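Local coordinates for putative metal resistance protein (Proteus mirabilis, PDB 6C29), which forms the N-terminal periplasmic, tandem immunoglobulin-fold part of the membrane protein ScsB, a part that primes the disulfide isomerase ScsC; the whole protein is probably a protein-disulfide reductase, at residues V148-S160 and L227-V240. Residues are numbered along the deposited sequence; the frame is centred on the assembly and turned at random.
Sequences VPVTSGLISAVSS and LSFVVTDDGYSRQV
Arg238 reaches across to the loop 151-154, where its NH1 donates to Gly153 O over 2.9 Å, with the acceptor lying in the guanidinium plane. Gly153 O also accepts from Ile155 N, 2.7 Å away, and both donors approach it from the same face of its carbonyl plane. NE of Arg238 turns back to Gln239 O in its own strand, coming from above that carbonyl, and NH2 donates to a water. These bonds fix the rotation of the guanidinium group. Ile155 CD1 lies over the rim of one face and Thr151 O over the rim of the opposite face; Thr151 O is 3.3 Å from Arg238 NE, but the angle is too poor for a hydrogen bond. Beside it, Tyr236 OH donates to Ser152 O at 2.7 Å, the oxygen lying at the ring edge, while Leu154 CB packs obliquely against the ring. Nearer the start of the loop, Val150 pairs with the edge strand 236-243 of a three-stranded antiparallel sheet through a single beta bridge about Arg238: Val150 N bonds to Ser237 O (3.0 Å), and Gln239 N to Val150 O (2.8 Å). The chain then passes to strand 155-163 of the four-stranded sheet, so this segment spans both sheets of the second immunoglobulin-fold domain. Between them, with CG1 set between backbone N and carbonyl carbon (chi1 65°), Ile155 crosses Arg238 at about a right angle and brings CD1 tightly to 3.3 Å from Val240 CG2. Val158 continues this core toward Leu227, Phe229 and Val240. Pro149 CG packs on Val230 CG2 and close to Ser237 OG, whose hydrogen bond goes to Ser73; Gln239 NE2 donates to Ser228 OG, and its OE1 accepts from Arg47.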
loop_
_atom_site.group_PDB
_atom_site.type_symbol
_atom_site.label_atom_id
_atom_site.label_comp_id
_atom_site.label_asym_id
_atom_site.label_seq_id
_atom_site.Cartn_x
_atom_site.Cartn_y
_atom_site.Cartn_z
ATOM N N VAL A 148 8.358 -3.846 1.961
ATOM C CA VAL A 148 7.310 -4.262 1.033
ATOM C C VAL A 148 7.010 -5.758 1.190
ATOM O O VAL A 148 7.948 -6.576 1.262
ATOM C CB VAL A 148 7.708 -3.925 -0.402
ATOM C CG1 VAL A 148 6.666 -4.400 -1.437
ATOM C CG2 VAL A 148 7.934 -2.379 -0.520
ATOM N N PRO A 149 5.714 -6.133 1.271
ATOM C CA PRO A 149 5.404 -7.557 1.386
ATOM C C PRO A 149 5.966 -8.394 0.235
ATOM O O PRO A 149 6.076 -7.913 -0.887
ATOM C CB PRO A 149 3.889 -7.571 1.401
ATOM C CG PRO A 149 3.473 -6.223 1.931
ATOM C CD PRO A 149 4.494 -5.328 1.264
ATOM N N VAL A 150 6.379 -9.621 0.544
ATOM C CA VAL A 150 6.881 -10.557 -0.464
ATOM C C VAL A 150 5.865 -11.636 -0.740
ATOM O O VAL A 150 4.902 -11.769 -0.022
ATOM C CB VAL A 150 8.218 -11.161 -0.046
ATOM C CG1 VAL A 150 9.271 -10.035 -0.058
ATOM C CG2 VAL A 150 8.130 -11.835 1.256
ATOM N N THR A 151 6.071 -12.381 -1.823
ATOM C CA THR A 151 5.028 -13.287 -2.301
ATOM C C THR A 151 5.327 -14.732 -1.915
ATOM O O THR A 151 4.660 -15.648 -2.363
ATOM C CB THR A 151 4.876 -13.200 -3.831
ATOM O OG1 THR A 151 6.160 -13.389 -4.425
ATOM C CG2 THR A 151 4.290 -11.842 -4.222
ATOM N N SER A 152 6.309 -14.942 -1.073
ATOM C CA SER A 152 6.530 -16.277 -0.534
ATOM C C SER A 152 6.890 -16.187 0.931
ATOM O O SER A 152 7.200 -15.100 1.451
ATOM C CB SER A 152 7.616 -17.031 -1.300
ATOM O OG SER A 152 8.845 -16.369 -1.170
ATOM N N GLY A 153 6.798 -17.333 1.587
ATOM C CA GLY A 153 7.073 -17.467 2.994
ATOM C C GLY A 153 5.851 -17.176 3.862
ATOM O O GLY A 153 4.770 -16.771 3.394
ATOM N N LEU A 154 6.078 -17.369 5.147
ATOM C CA LEU A 154 5.098 -17.179 6.234
ATOM C C LEU A 154 3.923 -18.149 6.184
ATOM O O LEU A 154 3.627 -18.768 7.208
ATOM C CB LEU A 154 4.566 -15.737 6.290
ATOM C CG LEU A 154 3.769 -15.443 7.584
ATOM C CD1 LEU A 154 4.614 -15.711 8.819
ATOM C CD2 LEU A 154 3.220 -14.049 7.581
ATOM N N ILE A 155 3.201 -18.244 5.070
ATOM C CA ILE A 155 2.081 -19.170 5.002
ATOM C C ILE A 155 2.345 -20.299 4.025
ATOM O O ILE A 155 3.024 -20.117 3.008
ATOM C CB ILE A 155 0.781 -18.467 4.619
ATOM C CG1 ILE A 155 0.856 -17.907 3.211
ATOM C CG2 ILE A 155 0.432 -17.368 5.676
ATOM C CD1 ILE A 155 -0.445 -17.546 2.698
ATOM N N SER A 156 1.804 -21.465 4.351
ATOM C CA SER A 156 1.939 -22.637 3.487
ATOM C C SER A 156 0.626 -23.101 2.845
ATOM O O SER A 156 0.648 -23.921 1.924
ATOM C CB SER A 156 2.545 -23.796 4.277
ATOM O OG SER A 156 1.833 -24.039 5.455
ATOM N N ALA A 157 -0.507 -22.600 3.323
ATOM C CA ALA A 157 -1.804 -22.920 2.733
ATOM C C ALA A 157 -2.824 -21.849 3.077
ATOM O O ALA A 157 -2.767 -21.242 4.149
ATOM C CB ALA A 157 -2.302 -24.270 3.187
ATOM N N VAL A 158 -3.739 -21.636 2.139
ATOM C CA VAL A 158 -4.850 -20.717 2.286
ATOM C C VAL A 158 -6.118 -21.357 1.758
ATOM O O VAL A 158 -6.116 -21.963 0.664
ATOM C CB VAL A 158 -4.602 -19.404 1.504
ATOM C CG1 VAL A 158 -5.775 -18.470 1.653
ATOM C CG2 VAL A 158 -3.342 -18.774 1.955
ATOM N N SER A 159 -7.193 -21.254 2.529
ATOM C CA SER A 159 -8.507 -21.600 2.024
ATOM C C SER A 159 -9.479 -20.524 2.452
ATOM O O SER A 159 -9.225 -19.741 3.407
ATOM C CB SER A 159 -8.973 -22.973 2.514
ATOM O OG SER A 159 -8.984 -23.021 3.918
ATOM N N SER A 160 -10.572 -20.423 1.729
ATOM C CA SER A 160 -11.565 -19.424 2.055
ATOM C C SER A 160 -12.951 -19.856 1.636
ATOM O O SER A 160 -13.139 -20.736 0.780
ATOM C CB SER A 160 -11.220 -18.070 1.421
ATOM O OG SER A 160 -11.227 -18.157 0.008
ATOM N N LEU A 227 -9.046 -12.733 -4.041
ATOM C CA LEU A 227 -8.692 -12.694 -2.633
ATOM C C LEU A 227 -7.244 -12.241 -2.559
ATOM O O LEU A 227 -6.312 -12.994 -2.808
ATOM C CB LEU A 227 -8.880 -14.059 -1.969
ATOM C CG LEU A 227 -8.464 -14.138 -0.494
ATOM C CD1 LEU A 227 -9.239 -13.162 0.378
ATOM C CD2 LEU A 227 -8.638 -15.530 0.011
ATOM N N SER A 228 -7.072 -10.997 -2.168
ATOM C CA SER A 228 -5.756 -10.356 -2.090
ATOM C C SER A 228 -5.642 -9.752 -0.714
ATOM O O SER A 228 -6.558 -9.032 -0.249
ATOM C CB SER A 228 -5.619 -9.272 -3.167
ATOM O OG SER A 228 -4.445 -8.488 -2.990
ATOM N N PHE A 229 -4.534 -10.048 -0.029
ATOM C CA PHE A 229 -4.312 -9.516 1.295
ATOM C C PHE A 229 -2.840 -9.622 1.641
ATOM O O PHE A 229 -2.086 -10.349 1.007
ATOM C CB PHE A 229 -5.201 -10.217 2.344
ATOM C CG PHE A 229 -4.959 -11.682 2.496
ATOM C CD1 PHE A 229 -4.016 -12.171 3.373
ATOM C CD2 PHE A 229 -5.740 -12.576 1.797
ATOM C CE1 PHE A 229 -3.830 -13.537 3.533
ATOM C CE2 PHE A 229 -5.570 -13.953 1.964
ATOM C CZ PHE A 229 -4.624 -14.425 2.827
ATOM N N VAL A 230 -2.473 -8.865 2.657
ATOM C CA VAL A 230 -1.188 -8.948 3.296
ATOM C C VAL A 230 -1.404 -9.501 4.694
ATOM O O VAL A 230 -2.261 -9.039 5.429
ATOM C CB VAL A 230 -0.515 -7.574 3.337
ATOM C CG1 VAL A 230 0.737 -7.592 4.238
ATOM C CG2 VAL A 230 -0.223 -7.100 1.904
ATOM N N VAL A 231 -0.633 -10.517 5.070
ATOM C CA VAL A 231 -0.611 -11.025 6.420
ATOM C C VAL A 231 0.793 -10.839 6.965
ATOM O O VAL A 231 1.777 -11.035 6.246
ATOM C CB VAL A 231 -1.063 -12.509 6.460
ATOM C CG1 VAL A 231 -0.249 -13.401 5.500
ATOM C CG2 VAL A 231 -1.000 -13.060 7.865
ATOM N N THR A 232 0.879 -10.399 8.218
ATOM C CA THR A 232 2.145 -10.142 8.870
ATOM C C THR A 232 2.222 -10.897 10.177
ATOM O O THR A 232 1.196 -11.134 10.818
ATOM C CB THR A 232 2.352 -8.654 9.141
ATOM O OG1 THR A 232 1.410 -8.198 10.114
ATOM C CG2 THR A 232 2.208 -7.829 7.848
ATOM N N ASP A 233 3.434 -11.256 10.579
ATOM C CA ASP A 233 3.724 -11.778 11.909
ATOM C C ASP A 233 5.252 -11.763 12.058
ATOM O O ASP A 233 5.959 -11.990 11.082
ATOM C CB ASP A 233 3.158 -13.179 12.109
ATOM C CG ASP A 233 3.022 -13.546 13.559
ATOM O OD1 ASP A 233 3.132 -12.672 14.437
ATOM O OD2 ASP A 233 2.767 -14.729 13.807
ATOM N N ASP A 234 5.727 -11.494 13.274
ATOM C CA ASP A 234 7.156 -11.587 13.604
ATOM C C ASP A 234 8.015 -10.771 12.650
ATOM O O ASP A 234 9.114 -11.184 12.281
ATOM C CB ASP A 234 7.582 -13.049 13.596
ATOM C CG ASP A 234 6.900 -13.848 14.706
ATOM O OD1 ASP A 234 6.728 -13.302 15.813
ATOM O OD2 ASP A 234 6.458 -14.981 14.441
ATOM N N GLY A 235 7.504 -9.627 12.219
ATOM C CA GLY A 235 8.281 -8.755 11.350
ATOM C C GLY A 235 8.373 -9.185 9.887
ATOM O O GLY A 235 9.097 -8.559 9.093
ATOM N N TYR A 236 7.657 -10.247 9.535
ATOM C CA TYR A 236 7.554 -10.712 8.165
ATOM C C TYR A 236 6.241 -10.307 7.580
ATOM O O TYR A 236 5.245 -10.301 8.280
ATOM C CB TYR A 236 7.683 -12.232 8.108
ATOM C CG TYR A 236 8.077 -12.818 6.769
ATOM C CD1 TYR A 236 7.131 -13.062 5.767
ATOM C CD2 TYR A 236 9.401 -13.150 6.515
ATOM C CE1 TYR A 236 7.512 -13.630 4.505
ATOM C CE2 TYR A 236 9.789 -13.711 5.299
ATOM C CZ TYR A 236 8.846 -13.949 4.305
ATOM O OH TYR A 236 9.267 -14.514 3.119
ATOM N N SER A 237 6.231 -9.977 6.298
ATOM C CA SER A 237 5.035 -9.549 5.618
ATOM C C SER A 237 4.871 -10.275 4.307
ATOM O O SER A 237 5.737 -10.186 3.449
ATOM C CB SER A 237 5.104 -8.053 5.381
ATOM O OG SER A 237 3.938 -7.589 4.755
ATOM N N ARG A 238 3.731 -10.945 4.142
ATOM C CA ARG A 238 3.430 -11.792 2.988
ATOM C C ARG A 238 2.185 -11.326 2.270
ATOM O O ARG A 238 1.115 -11.206 2.872
ATOM C CB ARG A 238 3.245 -13.245 3.464
ATOM C CG ARG A 238 2.618 -14.226 2.487
ATOM C CD ARG A 238 3.463 -14.556 1.255
ATOM N NE ARG A 238 2.667 -15.251 0.245
ATOM C CZ ARG A 238 2.544 -16.561 0.159
ATOM N NH1 ARG A 238 3.183 -17.367 0.987
ATOM N NH2 ARG A 238 1.780 -17.059 -0.783
ATOM N N GLN A 239 2.345 -11.095 0.973
ATOM C CA GLN A 239 1.263 -10.835 0.045
ATOM C C GLN A 239 0.705 -12.146 -0.480
ATOM O O GLN A 239 1.463 -12.984 -0.988
ATOM C CB GLN A 239 1.797 -9.974 -1.099
ATOM C CG GLN A 239 0.852 -9.846 -2.262
ATOM C CD GLN A 239 -0.375 -9.020 -1.951
ATOM O OE1 GLN A 239 -0.304 -7.988 -1.302
ATOM N NE2 GLN A 239 -1.526 -9.488 -2.416
ATOM N N VAL A 240 -0.601 -12.325 -0.328
ATOM C CA VAL A 240 -1.314 -13.493 -0.816
ATOM C C VAL A 240 -2.246 -13.081 -1.939
ATOM O O VAL A 240 -2.993 -12.093 -1.827
ATOM C CB VAL A 240 -2.114 -14.126 0.304
ATOM C CG1 VAL A 240 -2.879 -15.319 -0.216
ATOM C CG2 VAL A 240 -1.216 -14.555 1.423
HETATM O O HOH W 1 2.160 -19.964 -0.335
#